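Long-range contact in peptidase M16 inactive domain family protein (Pseudomonas fluorescens, PDB 3GWB), which carries a peptidase M16 inactive domain and, going by its family, may have hydrolase activity: residues L26-R39 with N365-F377. Numbering follows the deposited sequence.
Sequences LFVEARELPMFDLR and NADIVGQLGAMGF
Asn365, in the first turn of helix 365-377, reaches down between Asp37 on one strand and Ala30, just past the end of the other. Its CB lies 3.8 Å from Asp37 OD1, with the amide and carboxylate planes almost perpendicular (88°). With CG beside the backbone N (chi1 -65°), the amide is carried on toward the turn joining the strands. OD1 rests 3.5 Å from the methyl CB of Ala30. ND2 gives to two waters: one at 3.0 Å from ND2, which donates to the carbonyls of Ala30 and Leu33, and another at 3.1 Å from ND2, which donates to Asp37 OD2. Water thus ties this amide to both sides of the turn. Asp37 OD1 lies 3.0 Å from Ala366 N, too poorly angled for a hydrogen bond, but its negative charge would probably be favoured by the helix N-terminus. An alanine at Asp37 is likely to leave the second water without this acceptor and the helix start without its neighbouring charge.

Farther along, aliphatic groups carry most of the contact. Val369 lays CG2 3.7 Å from Arg39 CB. On the other strand, Val28 CG2 meets Leu372 CD1 at 3.6 Å, and Leu26 CD2 comes within 3.4 Å of Leu372 O. A separate polar link is a water joining Arg39 NE to the carbonyl of Gly370.

The helix runs nearly parallel to strand 35-39 (26°) and roughly antiparallel to strand 26-29, packed on one face of the six-stranded mixed sheet, over strands 24-29, 197-203 and 35-42; strand 197-203 lies between the other two, and its Val202 touches both Asn365 and Leu372.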
ATOM      1  N   LEU A  26      -4.022  20.382  19.941  1.00  7.04           N
ATOM      2  CA  LEU A  26      -2.881  19.858  20.699  1.00  6.12           C
ATOM      3  C   LEU A  26      -1.642  20.131  19.858  1.00  8.39           C
ATOM      4  O   LEU A  26      -1.631  19.878  18.646  1.00  9.02           O
ATOM      5  CB  LEU A  26      -3.018  18.363  20.973  1.00  8.24           C
ATOM      6  CG  LEU A  26      -4.049  17.996  22.043  1.00  9.88           C
ATOM      7  CD1 LEU A  26      -5.465  18.073  21.462  1.00 11.95           C
ATOM      8  CD2 LEU A  26      -3.753  16.596  22.548  1.00 10.33           C
ATOM      9  N   PHE A  27      -0.594  20.631  20.494  1.00  6.14           N
ATOM     10  CA  PHE A  27       0.615  21.003  19.774  1.00  9.12           C
ATOM     11  C   PHE A  27       1.913  20.676  20.491  1.00 10.60           C
ATOM     12  O   PHE A  27       2.024  20.832  21.712  1.00  9.65           O
ATOM     13  CB  PHE A  27       0.554  22.506  19.492  1.00  7.81           C
ATOM     14  CG  PHE A  27       1.861  23.107  19.062  1.00 10.40           C
ATOM     15  CD1 PHE A  27       2.430  22.775  17.834  1.00 10.47           C
ATOM     16  CD2 PHE A  27       2.510  24.029  19.879  1.00 11.24           C
ATOM     17  CE1 PHE A  27       3.636  23.353  17.434  1.00  7.72           C
ATOM     18  CE2 PHE A  27       3.712  24.609  19.486  1.00 12.44           C
ATOM     19  CZ  PHE A  27       4.271  24.276  18.262  1.00  7.95           C
ATOM     20  N   VAL A  28       2.892  20.213  19.717  1.00 11.15           N
ATOM     21  CA  VAL A  28       4.222  19.909  20.239  1.00 10.08           C
ATOM     22  C   VAL A  28       5.228  20.603  19.321  1.00 12.46           C
ATOM     23  O   VAL A  28       5.254  20.351  18.109  1.00  8.45           O
ATOM     24  CB  VAL A  28       4.516  18.389  20.235  1.00 10.06           C
ATOM     25  CG1 VAL A  28       5.980  18.139  20.584  1.00 13.32           C
ATOM     26  CG2 VAL A  28       3.611  17.676  21.229  1.00 10.04           C
ATOM     27  N   GLU A  29       6.039  21.490  19.886  1.00 11.41           N
ATOM     28  CA  GLU A  29       7.041  22.182  19.091  1.00 14.21           C
ATOM     29  C   GLU A  29       8.225  21.226  18.922  1.00 14.01           C
ATOM     30  O   GLU A  29       8.664  20.601  19.885  1.00 13.07           O
ATOM     31  CB  GLU A  29       7.498  23.466  19.789  1.00 16.18           C
ATOM     32  CG  GLU A  29       8.347  24.376  18.904  1.00 20.30           C
ATOM     33  CD  GLU A  29       8.802  25.648  19.605  1.00 25.66           C
ATOM     34  OE1 GLU A  29       7.960  26.304  20.250  1.00 29.57           O
ATOM     35  OE2 GLU A  29       9.997  26.005  19.498  1.00 25.11           O
ATOM     36  N   ALA A  30       8.710  21.098  17.691  1.00 14.03           N
ATOM     37  CA  ALA A  30       9.842  20.227  17.363  1.00 14.10           C
ATOM     38  C   ALA A  30      10.584  20.949  16.251  1.00 14.56           C
ATOM     39  O   ALA A  30      10.130  20.972  15.114  1.00 15.20           O
ATOM     40  CB  ALA A  30       9.342  18.888  16.878  1.00 12.65           C
ATOM     41  N   ARG A  31      11.727  21.531  16.585  1.00 15.26           N
ATOM     42  CA  ARG A  31      12.488  22.316  15.631  1.00 17.91           C
ATOM     43  C   ARG A  31      13.603  21.616  14.864  1.00 17.47           C
ATOM     44  O   ARG A  31      14.289  22.261  14.076  1.00 18.22           O
ATOM     45  CB  ARG A  31      13.084  23.520  16.355  1.00 17.57           C
ATOM     46  CG  ARG A  31      12.070  24.384  17.079  1.00 22.21           C
ATOM     47  CD  ARG A  31      11.267  25.208  16.095  1.00 24.11           C
ATOM     48  NE  ARG A  31      10.558  26.293  16.761  1.00 24.04           N
ATOM     49  CZ  ARG A  31      10.088  27.363  16.134  1.00 23.39           C
ATOM     50  NH1 ARG A  31      10.256  27.489  14.824  1.00 20.71           N
ATOM     51  NH2 ARG A  31       9.456  28.304  16.818  1.00 24.48           N
ATOM     52  N   GLU A  32      13.794  20.320  15.082  1.00 18.47           N
ATOM     53  CA  GLU A  32      14.872  19.603  14.393  1.00 20.69           C
ATOM     54  C   GLU A  32      14.814  19.666  12.866  1.00 20.27           C
ATOM     55  O   GLU A  32      15.830  19.894  12.208  1.00 20.72           O
ATOM     56  CB  GLU A  32      14.915  18.140  14.843  1.00 23.29           C
ATOM     57  CG  GLU A  32      13.569  17.410  14.812  1.00 27.81           C
ATOM     58  CD  GLU A  32      12.726  17.631  16.070  1.00 31.12           C
ATOM     59  OE1 GLU A  32      11.666  16.976  16.192  1.00 32.38           O
ATOM     60  OE2 GLU A  32      13.117  18.446  16.935  1.00 31.26           O
ATOM     61  N   LEU A  33      13.626  19.465  12.305  1.00 18.22           N
ATOM     62  CA  LEU A  33      13.431  19.485  10.853  1.00 18.39           C
ATOM     63  C   LEU A  33      12.540  20.644  10.424  1.00 17.90           C
ATOM     64  O   LEU A  33      11.598  21.006  11.133  1.00 18.26           O
ATOM     65  CB  LEU A  33      12.790  18.171  10.397  1.00 19.17           C
ATOM     66  CG  LEU A  33      13.603  16.920  10.727  1.00 18.50           C
ATOM     67  CD1 LEU A  33      12.724  15.678  10.605  1.00 17.55           C
ATOM     68  CD2 LEU A  33      14.808  16.847   9.799  1.00 19.83           C
ATOM     69  N   PRO A  34      12.816  21.227   9.244  1.00 15.46           N
ATOM     70  CA  PRO A  34      12.053  22.354   8.694  1.00 13.61           C
ATOM     71  C   PRO A  34      10.721  21.920   8.083  1.00 10.94           C
ATOM     72  O   PRO A  34      10.432  22.186   6.914  1.00  9.11           O
ATOM     73  CB  PRO A  34      13.012  22.928   7.659  1.00 15.55           C
ATOM     74  CG  PRO A  34      13.629  21.677   7.088  1.00 12.05           C
ATOM     75  CD  PRO A  34      13.933  20.866   8.345  1.00 15.58           C
HETATM   76  N   MSE A  35       9.906  21.252   8.881  1.00 10.60           N
HETATM   77  CA  MSE A  35       8.616  20.774   8.407  1.00 11.03           C
HETATM   78  C   MSE A  35       7.693  20.521   9.579  1.00 11.19           C
HETATM   79  O   MSE A  35       8.104  20.618  10.731  1.00 13.44           O
HETATM   80  CB  MSE A  35       8.795  19.490   7.590  1.00 13.99           C
HETATM   81  CG  MSE A  35       9.764  18.476   8.184  1.00 21.28           C
HETATM   82 SE   MSE A  35      10.165  17.101   7.036  1.00 28.06          SE
HETATM   83  CE  MSE A  35      10.084  17.955   5.437  1.00 26.24           C
ATOM     84  N   PHE A  36       6.441  20.200   9.291  1.00  9.37           N
ATOM     85  CA  PHE A  36       5.501  19.932  10.365  1.00 12.23           C
ATOM     86  C   PHE A  36       4.376  19.048   9.867  1.00 12.55           C
ATOM     87  O   PHE A  36       4.165  18.909   8.653  1.00  9.65           O
ATOM     88  CB  PHE A  36       4.938  21.246  10.930  1.00 11.40           C
ATOM     89  CG  PHE A  36       3.973  21.940  10.010  1.00 13.64           C
ATOM     90  CD1 PHE A  36       2.615  21.646  10.057  1.00 12.27           C
ATOM     91  CD2 PHE A  36       4.425  22.872   9.088  1.00 13.34           C
ATOM     92  CE1 PHE A  36       1.718  22.270   9.188  1.00 14.65           C
ATOM     93  CE2 PHE A  36       3.540  23.504   8.211  1.00 15.08           C
ATOM     94  CZ  PHE A  36       2.182  23.203   8.265  1.00 15.43           C
ATOM     95  N   ASP A  37       3.671  18.445  10.817  1.00 11.58           N
ATOM     96  CA  ASP A  37       2.554  17.569  10.519  1.00 13.57           C
ATOM     97  C   ASP A  37       1.295  18.124  11.162  1.00 14.11           C
ATOM     98  O   ASP A  37       1.295  18.459  12.347  1.00 11.45           O
ATOM     99  CB  ASP A  37       2.808  16.167  11.068  1.00 18.21           C
ATOM    100  CG  ASP A  37       3.884  15.429  10.301  1.00 25.13           C
ATOM    101  OD1 ASP A  37       4.116  14.239  10.595  1.00 30.22           O
ATOM    102  OD2 ASP A  37       4.498  16.039   9.405  1.00 29.01           O
ATOM    103  N   LEU A  38       0.243  18.235  10.356  1.00 12.19           N
ATOM    104  CA  LEU A  38      -1.059  18.705  10.813  1.00 11.81           C
ATOM    105  C   LEU A  38      -2.010  17.530  10.618  1.00 12.18           C
ATOM    106  O   LEU A  38      -2.085  16.955   9.532  1.00 11.97           O
ATOM    107  CB  LEU A  38      -1.525  19.904   9.981  1.00 11.30           C
ATOM    108  CG  LEU A  38      -2.967  20.392  10.160  1.00 10.93           C
ATOM    109  CD1 LEU A  38      -3.196  20.821  11.601  1.00  8.81           C
ATOM    110  CD2 LEU A  38      -3.230  21.562   9.206  1.00  7.74           C
ATOM    111  N   ARG A  39      -2.733  17.170  11.668  1.00  9.13           N
ATOM    112  CA  ARG A  39      -3.657  16.053  11.584  1.00 10.35           C
ATOM    113  C   ARG A  39      -4.996  16.465  12.178  1.00  9.38           C
ATOM    114  O   ARG A  39      -5.055  17.049  13.260  1.00  9.57           O
ATOM    115  CB  ARG A  39      -3.072  14.854  12.337  1.00 13.01           C
ATOM    116  CG  ARG A  39      -3.814  13.532  12.173  1.00 14.15           C
ATOM    117  CD  ARG A  39      -3.072  12.437  12.937  1.00 16.84           C
ATOM    118  NE  ARG A  39      -3.737  11.133  12.901  1.00 15.32           N
ATOM    119  CZ  ARG A  39      -3.725  10.306  11.860  1.00 19.82           C
ATOM    120  NH1 ARG A  39      -3.080  10.638  10.749  1.00 16.66           N
ATOM    121  NH2 ARG A  39      -4.352   9.138  11.938  1.00 17.76           N
ATOM    122  N   ASN A 365       7.760  13.498  13.999  1.00 17.60           N
ATOM    123  CA  ASN A 365       6.569  14.333  14.031  1.00 16.18           C
ATOM    124  C   ASN A 365       5.318  13.507  13.711  1.00 16.39           C
ATOM    125  O   ASN A 365       4.284  13.676  14.353  1.00 13.47           O
ATOM    126  CB  ASN A 365       6.705  15.509  13.049  1.00 15.64           C
ATOM    127  CG  ASN A 365       7.816  16.477  13.440  1.00 16.20           C
ATOM    128  OD1 ASN A 365       8.341  16.421  14.549  1.00 17.80           O
ATOM    129  ND2 ASN A 365       8.167  17.376  12.531  1.00 13.73           N
ATOM    130  N   ALA A 366       5.418  12.596  12.740  1.00 15.53           N
ATOM    131  CA  ALA A 366       4.273  11.765  12.351  1.00 15.15           C
ATOM    132  C   ALA A 366       3.798  10.854  13.480  1.00 16.60           C
ATOM    133  O   ALA A 366       2.594  10.678  13.684  1.00 13.46           O
ATOM    134  CB  ALA A 366       4.622  10.916  11.125  1.00 16.12           C
ATOM    135  N   ASP A 367       4.744  10.260  14.203  1.00 17.52           N
ATOM    136  CA  ASP A 367       4.376   9.375  15.299  1.00 19.27           C
ATOM    137  C   ASP A 367       3.737  10.179  16.426  1.00 17.70           C
ATOM    138  O   ASP A 367       2.720   9.780  16.982  1.00 16.79           O
ATOM    139  CB  ASP A 367       5.596   8.620  15.827  1.00 24.83           C
ATOM    140  CG  ASP A 367       6.040   7.504  14.894  1.00 30.53           C
ATOM    141  OD1 ASP A 367       5.180   6.686  14.493  1.00 33.99           O
ATOM    142  OD2 ASP A 367       7.248   7.440  14.572  1.00 33.47           O
ATOM    143  N   ILE A 368       4.336  11.317  16.751  1.00 15.84           N
ATOM    144  CA  ILE A 368       3.812  12.171  17.818  1.00 15.60           C
ATOM    145  C   ILE A 368       2.425  12.696  17.462  1.00 13.89           C
ATOM    146  O   ILE A 368       1.490  12.582  18.252  1.00 12.20           O
ATOM    147  CB  ILE A 368       4.756  13.368  18.094  1.00 15.02           C
ATOM    148  CG1 ILE A 368       6.138  12.857  18.508  1.00 18.90           C
ATOM    149  CG2 ILE A 368       4.186  14.251  19.201  1.00 18.59           C
ATOM    150  CD1 ILE A 368       6.125  12.005  19.766  1.00 24.71           C
ATOM    151  N   VAL A 369       2.282  13.256  16.264  1.00 13.88           N
ATOM    152  CA  VAL A 369       0.994  13.801  15.845  1.00 12.06           C
ATOM    153  C   VAL A 369      -0.106  12.729  15.907  1.00 11.79           C
ATOM    154  O   VAL A 369      -1.262  13.029  16.219  1.00 11.06           O
ATOM    155  CB  VAL A 369       1.086  14.410  14.417  1.00 12.03           C
ATOM    156  CG1 VAL A 369       0.958  13.311  13.347  1.00  9.37           C
ATOM    157  CG2 VAL A 369       0.011  15.482  14.254  1.00 10.59           C
ATOM    158  N   GLY A 370       0.257  11.480  15.624  1.00 12.16           N
ATOM    159  CA  GLY A 370      -0.721  10.401  15.695  1.00 11.35           C
ATOM    160  C   GLY A 370      -1.233  10.205  17.119  1.00 11.08           C
ATOM    161  O   GLY A 370      -2.432  10.033  17.347  1.00 11.19           O
ATOM    162  N   GLN A 371      -0.320  10.232  18.084  1.00 12.30           N
ATOM    163  CA  GLN A 371      -0.676  10.061  19.489  1.00 15.20           C
ATOM    164  C   GLN A 371      -1.468  11.250  20.010  1.00 14.03           C
ATOM    165  O   GLN A 371      -2.415  11.078  20.782  1.00 13.56           O
ATOM    166  CB  GLN A 371       0.581   9.870  20.341  1.00 17.34           C
ATOM    167  CG  GLN A 371       1.388   8.628  19.988  1.00 22.74           C
ATOM    168  CD  GLN A 371       0.589   7.348  20.150  1.00 27.12           C
ATOM    169  OE1 GLN A 371       0.042   7.073  21.222  1.00 28.31           O
ATOM    170  NE2 GLN A 371       0.519   6.553  19.086  1.00 28.85           N
ATOM    171  N   LEU A 372      -1.082  12.455  19.590  1.00 13.26           N
ATOM    172  CA  LEU A 372      -1.781  13.669  20.019  1.00 12.38           C
ATOM    173  C   LEU A 372      -3.234  13.636  19.566  1.00 12.59           C
ATOM    174  O   LEU A 372      -4.140  14.051  20.299  1.00 12.90           O
ATOM    175  CB  LEU A 372      -1.109  14.916  19.439  1.00 10.98           C
ATOM    176  CG  LEU A 372       0.247  15.338  20.004  1.00 12.21           C
ATOM    177  CD1 LEU A 372       0.579  16.748  19.492  1.00 13.13           C
ATOM    178  CD2 LEU A 372       0.194  15.347  21.531  1.00 14.59           C
ATOM    179  N   GLY A 373      -3.450  13.151  18.346  1.00 12.36           N
ATOM    180  CA  GLY A 373      -4.798  13.058  17.820  1.00 13.34           C
ATOM    181  C   GLY A 373      -5.633  12.132  18.682  1.00 12.62           C
ATOM    182  O   GLY A 373      -6.771  12.453  19.021  1.00 14.21           O
ATOM    183  N   ALA A 374      -5.065  10.984  19.041  1.00 11.78           N
ATOM    184  CA  ALA A 374      -5.769  10.017  19.877  1.00 12.59           C
ATOM    185  C   ALA A 374      -5.995  10.592  21.273  1.00 10.25           C
ATOM    186  O   ALA A 374      -7.049  10.383  21.869  1.00 11.12           O
ATOM    187  CB  ALA A 374      -4.977   8.717  19.971  1.00 10.37           C
HETATM  188  N   MSE A 375      -5.007  11.313  21.793  1.00 10.81           N
HETATM  189  CA  MSE A 375      -5.129  11.919  23.115  1.00 10.84           C
HETATM  190  C   MSE A 375      -6.324  12.869  23.129  1.00 10.84           C
HETATM  191  O   MSE A 375      -7.157  12.829  24.044  1.00 12.41           O
HETATM  192  CB  MSE A 375      -3.846  12.683  23.476  1.00 12.13           C
HETATM  193  CG  MSE A 375      -2.658  11.783  23.879  1.00 12.78           C
HETATM  194 SE   MSE A 375      -1.045  12.650  23.976  1.00 12.59          SE
HETATM  195  CE  MSE A 375      -1.406  13.929  25.144  1.00 13.53           C
ATOM    196  N   GLY A 376      -6.416  13.711  22.102  1.00  9.79           N
ATOM    197  CA  GLY A 376      -7.508  14.661  22.027  1.00 10.75           C
ATOM    198  C   GLY A 376      -8.861  14.036  21.760  1.00 10.68           C
ATOM    199  O   GLY A 376      -9.856  14.389  22.397  1.00 11.34           O
ATOM    200  N   PHE A 377      -8.896  13.101  20.818  1.00 11.53           N
ATOM    201  CA  PHE A 377     -10.134  12.437  20.448  1.00 13.88           C
ATOM    202  C   PHE A 377     -10.721  11.612  21.584  1.00 13.89           C
ATOM    203  O   PHE A 377     -11.929  11.620  21.800  1.00 13.11           O
ATOM    204  CB  PHE A 377      -9.916  11.528  19.241  1.00 12.94           C
ATOM    205  CG  PHE A 377     -11.191  10.997  18.646  1.00 13.74           C
ATOM    206  CD1 PHE A 377     -11.946  11.782  17.782  1.00 15.54           C
ATOM    207  CD2 PHE A 377     -11.664   9.735  18.991  1.00 11.91           C
ATOM    208  CE1 PHE A 377     -13.135  11.299  17.237  1.00 16.61           C
ATOM    209  CE2 PHE A 377     -12.855   9.244  18.455  1.00 15.52           C
ATOM    210  CZ  PHE A 377     -13.600  10.031  17.589  1.00 13.08           C
TER
HETATM  211  O   HOH W   1      10.524  19.260  12.926  1.00 19.29           O
HETATM  212  O   HOH W   2       9.348  15.113  16.370  1.00 26.63           O
HETATM  213  O   HOH W   3       6.990  16.825   9.677  1.00 18.71           O
HETATM  214  O   HOH W   4      -4.457  10.375  15.446  1.00 21.67           O